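Local coordinates for oxidoreductase (Methanosarcina mazei, PDB 3KA7), which binds flavin-adenine dinucleotide and probably acts as an oxidoreductase of the flavin-containing amine oxidoreductase family, at residues 159-164 and 296-301; 248-253 and 383-388; 267-272 and 387-392; 304-309 and 343-348. One frame throughout, in Å; residues are numbered along the deposited sequence.

Interaction 1: residues 159-164 and 296-301; sequences CGWALS and TGVLLT
Trp161, near the end of helix 149-163, reaches across to Val298 and Leu300 on the short strand 298-300. The side chain can be followed outward from its root. Its CB meets Leu300 CD2 at 3.7 Å. The next atom, Trp161 CG, is still within 4.0 Å of that same methyl, which approaches the ring obliquely. Beyond this the indole runs over Val298. CG anti to the backbone N (chi1 171°) directs the Trp161 ring to the strand, one face on the valine. Val298 CG1 sits under the five-membered ring, 3.8 Å from the centroid and 17° off the normal, a CH-pi contact. It comes nearest at one of the two ring-fusion atoms, with Val298 CG1 3.6 Å from Trp161 CE2. The second methyl serves the outer side of the indole: Val298 CG2 is 3.6 Å from Trp161 NE1 and 3.6 Å from Trp161 CZ2. Both valine branches therefore meet the ring. Were Trp161 replaced by an alanine, both methyls of Val298 would probably lose their aromatic partner and a gap would open between helix and strand. Phe54, which belongs to the FAD site, packs edge-to-face with the indole, and Met56 of the same site touches Val298. The Trp161 side chain comes to about 5 Å from the FAD, nearest atoms. This is apolar second-shell packing beside the flavin site, where a helix lies against the mixed sheet of this FAD-binding fold.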
# COMPACT_ATOMS: atom_id res chain seq x y z
N CYS A 159 -6.69 4.02 9.84
CA CYS A 159 -6.38 2.60 9.58
C CYS A 159 -7.00 2.08 8.28
O CYS A 159 -6.39 1.28 7.55
CB CYS A 159 -6.83 1.73 10.74
SG CYS A 159 -5.82 1.88 12.24
N GLY A 160 -8.21 2.54 7.99
CA GLY A 160 -8.90 2.19 6.75
C GLY A 160 -8.20 2.73 5.52
O GLY A 160 -7.93 1.98 4.58
N TRP A 161 -7.87 4.02 5.54
CA TRP A 161 -7.14 4.64 4.43
C TRP A 161 -5.72 4.09 4.26
O TRP A 161 -5.35 3.64 3.17
CB TRP A 161 -7.06 6.16 4.62
CG TRP A 161 -6.15 6.80 3.62
CD1 TRP A 161 -4.83 7.10 3.80
CD2 TRP A 161 -6.47 7.17 2.29
NE1 TRP A 161 -4.31 7.65 2.65
CE2 TRP A 161 -5.31 7.72 1.71
CE3 TRP A 161 -7.65 7.13 1.53
CZ2 TRP A 161 -5.28 8.19 0.40
CZ3 TRP A 161 -7.61 7.60 0.23
CH2 TRP A 161 -6.43 8.12 -0.32
N ALA A 162 -4.94 4.11 5.34
CA ALA A 162 -3.52 3.78 5.27
C ALA A 162 -3.24 2.29 5.10
O ALA A 162 -2.31 1.92 4.38
CB ALA A 162 -2.80 4.29 6.51
N LEU A 163 -4.04 1.45 5.76
CA LEU A 163 -3.75 0.02 5.88
C LEU A 163 -4.87 -0.89 5.35
O LEU A 163 -4.68 -2.11 5.23
CB LEU A 163 -3.51 -0.35 7.35
CG LEU A 163 -2.53 0.51 8.15
CD1 LEU A 163 -2.45 0.01 9.60
CD2 LEU A 163 -1.18 0.48 7.50
N SER A 164 -6.01 -0.31 5.03
CA SER A 164 -7.21 -1.08 4.67
C SER A 164 -7.56 -2.10 5.77
O SER A 164 -7.80 -3.28 5.50
CB SER A 164 -7.06 -1.74 3.28
OG SER A 164 -8.30 -1.67 2.57
N THR A 296 -2.84 18.73 -1.91
CA THR A 296 -2.08 17.56 -2.38
C THR A 296 -1.89 16.46 -1.34
O THR A 296 -1.08 15.55 -1.55
CB THR A 296 -0.70 17.98 -2.83
OG1 THR A 296 -0.07 18.69 -1.75
CG2 THR A 296 -0.79 18.89 -4.07
N GLY A 297 -2.62 16.54 -0.23
CA GLY A 297 -2.54 15.52 0.81
C GLY A 297 -3.77 14.63 0.79
O GLY A 297 -4.40 14.46 -0.26
N VAL A 298 -4.11 14.06 1.93
CA VAL A 298 -5.29 13.21 2.03
C VAL A 298 -6.38 13.95 2.79
O VAL A 298 -6.07 14.76 3.66
CB VAL A 298 -4.95 11.89 2.75
CG1 VAL A 298 -6.20 11.03 2.94
CG2 VAL A 298 -3.85 11.13 1.97
N LEU A 299 -7.64 13.72 2.44
CA LEU A 299 -8.78 14.14 3.23
C LEU A 299 -9.36 12.91 3.91
O LEU A 299 -10.00 12.09 3.26
CB LEU A 299 -9.86 14.79 2.35
CG LEU A 299 -11.16 15.24 3.02
CD1 LEU A 299 -10.87 16.45 3.91
CD2 LEU A 299 -12.24 15.58 1.97
N LEU A 300 -9.12 12.76 5.20
CA LEU A 300 -9.72 11.64 5.94
C LEU A 300 -11.18 11.95 6.27
O LEU A 300 -11.53 13.09 6.57
CB LEU A 300 -8.94 11.36 7.22
CG LEU A 300 -7.53 10.81 6.99
CD1 LEU A 300 -6.81 10.65 8.33
CD2 LEU A 300 -7.58 9.47 6.23
N THR A 301 -12.03 10.92 6.21
CA THR A 301 -13.47 11.14 6.38
C THR A 301 -14.05 10.15 7.40
O THR A 301 -14.67 9.15 7.03
CB THR A 301 -14.22 10.99 5.04
OG1 THR A 301 -13.93 9.70 4.47
CG2 THR A 301 -13.78 12.07 4.02

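Interaction 2: residues 248-253 and 383-388; sequences LGHAAT and TDPGNE. With FAD (flavin-adenine dinucleotide), chain B.
His250 points its imidazole from the first turn of helix 250-256 straight at the loop 383-388, with the ring edge leading. Its NE2 donates to Gly386 O at 2.8 Å, and the N-H...O angle is 159°. The carbonyl oxygen lies in the plane of the imidazole, while the donor is tilted 20° from the carbonyl plane. Next to this bond, His250 CE1 has Glu388 O at its edge, 3.2 Å away. Two backbone oxygens of the loop thus line one edge of the ring. Pro385 meets it differently. The proline and imidazole run antiparallel, side by side, and Pro385 CG stands obliquely to the ring, 3.5 Å from His250 CD2. The other ring nitrogen, ND1, is hydrogen-bonded to Tyr269 OH. With both nitrogens engaged, the rotation of the ring is fixed.

Gly249 is the N-cap residue before the helix. Its carbonyl oxygen receives both Thr253 N, at 3.0 Å, and Thr253 OG1, at 2.7 Å. The hydroxyl comes from above the carbonyl plane.

One residue earlier, Leu248 turns toward the cofactor. Its CD2 is close to FAD C8A, at 3.1 Å, and its CD1 is 3.7 Å from FAD N7A. These contacts put Leu248 at the adenine end of the FAD pocket, just after strand 243-246 of the parallel sheet, consistent with a Rossmann-type dinucleotide-binding domain.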
# COMPACT_ATOMS: atom_id res chain seq x y z
N LEU A 248 5.50 -12.60 -6.00
CA LEU A 248 4.11 -13.09 -6.07
C LEU A 248 3.44 -13.27 -4.70
O LEU A 248 2.23 -13.56 -4.64
CB LEU A 248 4.06 -14.42 -6.84
CG LEU A 248 4.64 -14.41 -8.26
CD1 LEU A 248 4.31 -15.76 -8.90
CD2 LEU A 248 4.08 -13.27 -9.14
N GLY A 249 4.20 -13.09 -3.63
CA GLY A 249 3.75 -13.40 -2.26
C GLY A 249 3.96 -14.87 -1.94
O GLY A 249 4.05 -15.70 -2.84
N HIS A 250 4.00 -15.20 -0.65
CA HIS A 250 4.30 -16.58 -0.24
C HIS A 250 3.27 -17.60 -0.74
O HIS A 250 3.65 -18.69 -1.16
CB HIS A 250 4.42 -16.69 1.28
CG HIS A 250 5.69 -16.11 1.82
ND1 HIS A 250 6.90 -16.78 1.76
CD2 HIS A 250 5.94 -14.93 2.43
CE1 HIS A 250 7.84 -16.03 2.31
NE2 HIS A 250 7.28 -14.90 2.72
N ALA A 251 1.99 -17.28 -0.68
CA ALA A 251 0.99 -18.27 -1.12
C ALA A 251 1.20 -18.72 -2.57
O ALA A 251 1.24 -19.92 -2.87
CB ALA A 251 -0.41 -17.73 -0.93
N ALA A 252 1.31 -17.75 -3.47
CA ALA A 252 1.49 -18.04 -4.87
C ALA A 252 2.86 -18.66 -5.13
O ALA A 252 3.01 -19.52 -5.98
CB ALA A 252 1.30 -16.76 -5.70
N THR A 253 3.87 -18.21 -4.38
CA THR A 253 5.20 -18.79 -4.51
C THR A 253 5.21 -20.26 -4.10
O THR A 253 5.86 -21.08 -4.75
CB THR A 253 6.22 -18.00 -3.68
OG1 THR A 253 6.24 -16.62 -4.14
CG2 THR A 253 7.62 -18.61 -3.84
N THR A 383 0.99 -8.20 10.04
CA THR A 383 1.03 -9.68 10.04
C THR A 383 2.11 -10.27 9.10
O THR A 383 2.29 -11.49 9.04
CB THR A 383 -0.33 -10.30 9.64
OG1 THR A 383 -0.55 -10.16 8.23
CG2 THR A 383 -1.48 -9.64 10.40
N ASP A 384 2.82 -9.42 8.38
CA ASP A 384 3.77 -9.95 7.39
C ASP A 384 4.76 -10.94 7.97
O ASP A 384 5.28 -10.74 9.07
CB ASP A 384 4.52 -8.83 6.68
CG ASP A 384 3.60 -7.95 5.90
OD1 ASP A 384 3.67 -7.97 4.65
OD2 ASP A 384 2.78 -7.26 6.55
N PRO A 385 5.03 -12.01 7.20
CA PRO A 385 6.06 -12.96 7.53
C PRO A 385 7.35 -12.41 6.95
O PRO A 385 7.35 -11.35 6.32
CB PRO A 385 5.63 -14.19 6.74
CG PRO A 385 5.07 -13.60 5.50
CD PRO A 385 4.38 -12.33 5.92
N GLY A 386 8.46 -13.11 7.15
CA GLY A 386 9.71 -12.70 6.55
C GLY A 386 9.75 -12.94 5.06
O GLY A 386 8.74 -13.29 4.44
N ASN A 387 10.93 -12.77 4.46
CA ASN A 387 11.07 -12.92 3.02
C ASN A 387 11.70 -14.24 2.63
O ASN A 387 11.90 -14.49 1.44
CB ASN A 387 11.96 -11.82 2.44
CG ASN A 387 11.52 -10.46 2.84
OD1 ASN A 387 10.56 -9.92 2.26
ND2 ASN A 387 12.20 -9.88 3.83
N GLU A 388 12.03 -15.09 3.60
CA GLU A 388 12.68 -16.36 3.29
C GLU A 388 11.70 -17.49 3.05
O GLU A 388 10.53 -17.40 3.43
CB GLU A 388 13.67 -16.74 4.40
CG GLU A 388 14.75 -15.68 4.58
CD GLU A 388 15.88 -16.10 5.50
OE1 GLU A 388 15.77 -17.14 6.18
OE2 GLU A 388 16.88 -15.37 5.54
PA FAD B . 2.35 -6.75 -7.28
O1A FAD B . 1.50 -7.75 -6.55
O2A FAD B . 1.71 -5.42 -7.58
O5B FAD B . 2.87 -7.40 -8.65
C5B FAD B . 2.96 -8.81 -8.77
C4B FAD B . 3.23 -9.04 -10.27
O4B FAD B . 3.44 -10.41 -10.54
C3B FAD B . 2.03 -8.58 -11.11
O3B FAD B . 2.45 -7.65 -12.09
C2B FAD B . 1.52 -9.88 -11.75
O2B FAD B . 0.98 -9.69 -13.04
C1B FAD B . 2.77 -10.75 -11.75
N9A FAD B . 2.52 -12.20 -11.72
C8A FAD B . 1.61 -12.91 -10.96
N7A FAD B . 1.79 -14.24 -11.22
C5A FAD B . 2.80 -14.35 -12.13
C6A FAD B . 3.39 -15.44 -12.75
N6A FAD B . 3.04 -16.68 -12.41
N1A FAD B . 4.42 -15.23 -13.65
C2A FAD B . 4.86 -13.96 -13.93
N3A FAD B . 4.28 -12.87 -13.31
C4A FAD B . 3.26 -13.09 -12.43
N1 FAD B . 0.39 1.65 -1.75
C2 FAD B . 0.97 2.88 -1.46
O2 FAD B . 2.15 2.93 -1.09
N3 FAD B . 0.20 4.03 -1.57
C4 FAD B . -1.12 3.97 -1.97
O4 FAD B . -1.81 4.98 -2.06
C4X FAD B . -1.70 2.74 -2.25
N5 FAD B . -3.04 2.66 -2.62
C5X FAD B . -3.59 1.43 -2.92
C6 FAD B . -4.93 1.34 -3.31
C7 FAD B . -5.49 0.11 -3.63
C7M FAD B . -6.93 0.04 -4.05
C8 FAD B . -4.70 -1.03 -3.54
C8M FAD B . -5.26 -2.38 -3.87
C9 FAD B . -3.37 -0.95 -3.14
C9A FAD B . -2.81 0.29 -2.83
N10 FAD B . -1.48 0.37 -2.43
C10 FAD B . -0.93 1.59 -2.15
C1' FAD B . -0.65 -0.85 -2.24
C2' FAD B . 0.24 -1.04 -3.47
O2' FAD B . -0.54 -0.87 -4.65
C3' FAD B . 0.86 -2.44 -3.43
O3' FAD B . 1.37 -2.69 -2.13
C4' FAD B . 1.99 -2.69 -4.43
O4' FAD B . 1.65 -2.26 -5.73
C5' FAD B . 2.21 -4.19 -4.46
O5' FAD B . 3.43 -4.42 -5.12
P FAD B . 4.10 -5.86 -5.11
O1P FAD B . 5.60 -5.71 -5.07
O2P FAD B . 3.51 -6.75 -4.03
O3P FAD B . 3.76 -6.53 -6.54

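Interaction 3: residues 267-272 and 387-392; sequences AAYFKM and NETPFS
Helix 267-275 passes the loop 387-392 with Tyr269 and Pro390 closest along the backbone, their CA atoms 7.2 Å apart. The main feature is a proline-aromatic CH-pi contact at the protein surface, next to an ST turn in the loop that leads into strand 394-396. Pro390 CD lies over the centre of the phenol ring, 3.5 Å from the centroid of Tyr269 and 4° off the normal. The neighbouring Pro390 CG covers the root of the ring, 3.5 Å from Tyr269 CG. The two side chains cross at about a right angle. Tyr269 gets there with CG anti to its main-chain nitrogen (chi1 -166°).

Thr389 runs alongside the ring in the same direction. Its methyl CG2 comes to 3.8 Å from Tyr269 OH. That hydroxyl has its polar partner outside the contact, in His250. With a leucine here in place of Tyr269 the ring and hydroxyl are gone; Pro390 would probably lose its CH-pi partner and His250 ND1 its hydroxyl partner.

The loop is shaped from within. Pro390 also presents CB over the centre of the Phe391 ring, so the proline touches two aromatic rings, with CD on Tyr269 and CB over Phe391. Thr389 OG1 is hydrogen-bonded to Leu394 O as well. In the ST turn, Phe391 N donates to Thr389 OG1 at 3.2 Å with an N-H...O angle of 162°.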
# COMPACT_ATOMS: atom_id res chain seq x y z
N ALA A 267 6.52 -28.32 7.48
CA ALA A 267 5.26 -28.10 8.19
C ALA A 267 5.08 -26.66 8.67
O ALA A 267 4.01 -26.08 8.54
CB ALA A 267 5.14 -29.07 9.37
N ALA A 268 6.14 -26.06 9.21
CA ALA A 268 6.03 -24.69 9.71
C ALA A 268 5.70 -23.69 8.59
O ALA A 268 4.88 -22.79 8.78
CB ALA A 268 7.30 -24.27 10.43
N TYR A 269 6.31 -23.89 7.42
CA TYR A 269 6.03 -23.06 6.25
C TYR A 269 4.60 -23.22 5.73
O TYR A 269 3.94 -22.24 5.39
CB TYR A 269 7.05 -23.32 5.13
CG TYR A 269 7.02 -22.28 4.03
CD1 TYR A 269 7.47 -20.98 4.26
CD2 TYR A 269 6.54 -22.59 2.77
CE1 TYR A 269 7.45 -20.03 3.26
CE2 TYR A 269 6.51 -21.64 1.76
CZ TYR A 269 6.96 -20.36 2.01
OH TYR A 269 6.93 -19.42 1.00
N PHE A 270 4.11 -24.46 5.68
CA PHE A 270 2.72 -24.71 5.31
C PHE A 270 1.75 -23.99 6.26
O PHE A 270 0.76 -23.41 5.82
CB PHE A 270 2.40 -26.20 5.29
CG PHE A 270 2.72 -26.88 3.98
CD1 PHE A 270 1.77 -26.98 2.99
CD2 PHE A 270 3.97 -27.43 3.76
CE1 PHE A 270 2.05 -27.60 1.79
CE2 PHE A 270 4.27 -28.06 2.56
CZ PHE A 270 3.31 -28.15 1.57
N LYS A 271 2.05 -24.04 7.55
CA LYS A 271 1.18 -23.45 8.56
C LYS A 271 1.15 -21.94 8.38
O LYS A 271 0.09 -21.32 8.43
CB LYS A 271 1.67 -23.79 9.96
CG LYS A 271 0.72 -23.32 11.05
CD LYS A 271 1.21 -23.78 12.42
CE LYS A 271 0.06 -23.89 13.42
NZ LYS A 271 -0.59 -22.59 13.70
N MSE A 272 2.33 -21.38 8.15
CA MSE A 272 2.50 -19.95 7.94
C MSE A 272 1.68 -19.49 6.72
O MSE A 272 0.91 -18.53 6.80
CB MSE A 272 3.98 -19.64 7.73
CG MSE A 272 4.32 -18.17 7.65
SE MSE A 272 3.88 -17.38 5.93
CE MSE A 272 2.74 -16.02 6.76
N ASN A 387 10.93 -12.77 4.46
CA ASN A 387 11.07 -12.92 3.02
C ASN A 387 11.70 -14.24 2.63
O ASN A 387 11.90 -14.49 1.44
CB ASN A 387 11.96 -11.82 2.44
CG ASN A 387 11.52 -10.46 2.84
OD1 ASN A 387 10.56 -9.92 2.26
ND2 ASN A 387 12.20 -9.88 3.83
N GLU A 388 12.03 -15.09 3.60
CA GLU A 388 12.68 -16.36 3.29
C GLU A 388 11.70 -17.49 3.05
O GLU A 388 10.53 -17.40 3.43
CB GLU A 388 13.67 -16.74 4.40
CG GLU A 388 14.75 -15.68 4.58
CD GLU A 388 15.88 -16.10 5.50
OE1 GLU A 388 15.77 -17.14 6.18
OE2 GLU A 388 16.88 -15.37 5.54
N THR A 389 12.19 -18.56 2.43
CA THR A 389 11.38 -19.74 2.15
C THR A 389 12.20 -20.94 2.58
O THR A 389 13.33 -20.79 3.05
CB THR A 389 11.04 -19.85 0.65
OG1 THR A 389 12.22 -20.21 -0.11
CG2 THR A 389 10.48 -18.52 0.11
N PRO A 390 11.63 -22.15 2.44
CA PRO A 390 12.36 -23.37 2.80
C PRO A 390 13.57 -23.63 1.90
O PRO A 390 14.37 -24.53 2.20
CB PRO A 390 11.30 -24.47 2.60
CG PRO A 390 10.00 -23.77 2.81
CD PRO A 390 10.20 -22.41 2.20
N PHE A 391 13.70 -22.87 0.82
CA PHE A 391 14.72 -23.16 -0.19
C PHE A 391 15.77 -22.07 -0.26
O PHE A 391 15.45 -20.88 -0.39
CB PHE A 391 14.07 -23.37 -1.55
CG PHE A 391 12.94 -24.37 -1.54
CD1 PHE A 391 13.20 -25.72 -1.35
CD2 PHE A 391 11.63 -23.95 -1.69
CE1 PHE A 391 12.16 -26.65 -1.33
CE2 PHE A 391 10.58 -24.88 -1.68
CZ PHE A 391 10.85 -26.22 -1.49
N SER A 392 17.04 -22.46 -0.20
CA SER A 392 18.10 -21.48 -0.36
C SER A 392 18.05 -20.84 -1.74
O SER A 392 17.73 -21.50 -2.73
CB SER A 392 19.48 -22.11 -0.10
OG SER A 392 19.68 -22.14 1.29

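Interaction 4: residues 304-309 and 343-348; sequences TRRING and ESEIEM
Arg306 lies against Glu345 and the selenomethionine Met348, two residues on one side of helix 342-356. As modelled, Glu345 OE2 and Met348 SE lie over opposite faces of the guanidinium. However, Arg306 NH1 is too close to both residues, so this placement and the salt bridge from Arg306 NH1 to Glu345 OE2 are doubtful in detail. The stem is surer. Arg306 CG packs on Met348 CB at 3.9 Å, and Arg306 CD is 3.6 Å from Glu345 OE1. The arginine chain bends at chi2 (-69°), and this turns its end across the glutamate.

Arg305 meets the same helix further along. Its CD is 3.6 Å from Met348 O, and its CB is 4.2 Å from Met348 CB.

These arginines sit in the turn of a beta hairpin, between the antiparallel neighbours 298-300 and 307-311 of the mixed sheet, and the helix packs beside that turn.

Further out, Asp352 of the helix ties down the turn. Its OD2 accepts from Arg306 N and Ile307 N, while its OD1 forms a salt bridge with Arg305 NH1, and Glu355 OE2 forms a second salt bridge, with Arg305 NH2. Within the turn, Thr304 OG1 donates to Ile307 O at 2.6 Å, tilted 22° from the carbonyl plane.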
# COMPACT_ATOMS: atom_id res chain seq x y z
N THR A 304 -18.53 8.41 8.10
CA THR A 304 -19.19 7.88 6.92
C THR A 304 -19.63 6.45 7.20
O THR A 304 -19.30 5.87 8.25
CB THR A 304 -18.19 7.77 5.78
OG1 THR A 304 -17.11 6.93 6.21
CG2 THR A 304 -17.64 9.16 5.41
N ARG A 305 -20.35 5.86 6.24
CA ARG A 305 -20.69 4.44 6.29
C ARG A 305 -19.46 3.57 5.99
O ARG A 305 -19.23 2.57 6.67
CB ARG A 305 -21.75 4.10 5.25
CG ARG A 305 -23.07 4.85 5.40
CD ARG A 305 -23.80 4.91 4.06
NE ARG A 305 -25.01 5.72 4.16
CZ ARG A 305 -25.02 7.04 4.14
NH1 ARG A 305 -23.89 7.73 4.00
NH2 ARG A 305 -26.17 7.70 4.24
N ARG A 306 -18.69 3.97 4.98
CA ARG A 306 -17.59 3.13 4.47
C ARG A 306 -16.34 3.90 4.04
O ARG A 306 -15.22 3.46 4.29
CB ARG A 306 -18.07 2.27 3.31
CG ARG A 306 -18.98 1.14 3.72
CD ARG A 306 -18.18 0.13 4.51
NE ARG A 306 -18.99 -0.81 5.28
CZ ARG A 306 -19.96 -1.54 4.78
NH1 ARG A 306 -20.25 -1.44 3.49
NH2 ARG A 306 -20.64 -2.39 5.55
N ILE A 307 -16.51 5.03 3.34
CA ILE A 307 -15.34 5.75 2.80
C ILE A 307 -14.42 6.24 3.92
O ILE A 307 -14.88 6.88 4.88
CB ILE A 307 -15.76 6.91 1.88
CG1 ILE A 307 -16.37 6.33 0.59
CG2 ILE A 307 -14.55 7.76 1.51
CD1 ILE A 307 -16.90 7.38 -0.39
N ASN A 308 -13.14 5.90 3.84
CA ASN A 308 -12.17 6.28 4.88
C ASN A 308 -11.41 7.56 4.57
O ASN A 308 -10.95 8.28 5.47
CB ASN A 308 -11.16 5.16 5.09
CG ASN A 308 -11.81 3.86 5.48
OD1 ASN A 308 -11.67 2.88 4.76
ND2 ASN A 308 -12.56 3.86 6.59
N GLY A 309 -11.22 7.82 3.29
CA GLY A 309 -10.57 9.07 2.91
C GLY A 309 -10.48 9.20 1.41
O GLY A 309 -10.87 8.31 0.66
N GLU A 343 -21.47 -5.46 -4.05
CA GLU A 343 -22.49 -4.57 -4.58
C GLU A 343 -23.06 -3.65 -3.50
O GLU A 343 -23.16 -2.44 -3.69
CB GLU A 343 -23.62 -5.37 -5.27
CG GLU A 343 -23.17 -6.09 -6.53
CD GLU A 343 -24.34 -6.48 -7.42
OE1 GLU A 343 -25.31 -5.69 -7.51
OE2 GLU A 343 -24.29 -7.57 -8.02
N SER A 344 -23.41 -4.21 -2.35
CA SER A 344 -23.97 -3.36 -1.31
C SER A 344 -22.92 -2.46 -0.66
O SER A 344 -23.22 -1.34 -0.26
CB SER A 344 -24.72 -4.18 -0.26
OG SER A 344 -23.88 -5.13 0.34
N GLU A 345 -21.69 -2.95 -0.58
CA GLU A 345 -20.58 -2.12 -0.08
C GLU A 345 -20.39 -0.88 -0.96
O GLU A 345 -20.25 0.23 -0.46
CB GLU A 345 -19.28 -2.93 -0.01
CG GLU A 345 -19.34 -4.10 0.97
CD GLU A 345 -19.35 -3.66 2.42
OE1 GLU A 345 -18.35 -3.04 2.87
OE2 GLU A 345 -20.34 -3.93 3.14
N ILE A 346 -20.41 -1.09 -2.26
CA ILE A 346 -20.28 -0.00 -3.22
C ILE A 346 -21.43 0.99 -3.06
O ILE A 346 -21.23 2.22 -3.05
CB ILE A 346 -20.23 -0.54 -4.66
CG1 ILE A 346 -18.93 -1.29 -4.89
CG2 ILE A 346 -20.37 0.59 -5.66
CD1 ILE A 346 -18.93 -2.15 -6.14
N GLU A 347 -22.64 0.47 -2.92
CA GLU A 347 -23.81 1.33 -2.73
C GLU A 347 -23.60 2.27 -1.55
O GLU A 347 -23.95 3.44 -1.62
CB GLU A 347 -25.07 0.49 -2.48
CG GLU A 347 -25.54 -0.36 -3.64
CD GLU A 347 -26.61 -1.38 -3.22
OE1 GLU A 347 -27.43 -1.06 -2.33
OE2 GLU A 347 -26.62 -2.51 -3.76
N MSE A 348 -23.04 1.75 -0.47
CA MSE A 348 -22.84 2.56 0.72
C MSE A 348 -21.81 3.65 0.48
O MSE A 348 -21.97 4.78 0.96
CB MSE A 348 -22.42 1.68 1.89
CG MSE A 348 -23.58 0.93 2.50
SE MSE A 348 -22.88 -0.28 3.84
CE MSE A 348 -23.23 -1.97 2.95

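Interaction 1 is buried, interactions 2 and 4 are partly buried, and interaction 3 lies at the surface. Interactions 1 and 4 meet on neighbouring strands of the mixed sheet: Thr301 N is probably hydrogen-bonded to Asn308 O, and Trp161 CZ3 packs on Gly309 O. Interactions 2 and 3 share Asn387 and Glu388, and the His250-Tyr269 bond ties their helices 250-256 and 267-275. These two pairs stand well apart, interactions 1 and 2 having centres 25 Å from each other on opposite sides of the chain's centre. Chemistry follows place: apolar near the flavin in 1, imidazole to backbone in 2, proline on tyrosine in 3, charged in 4.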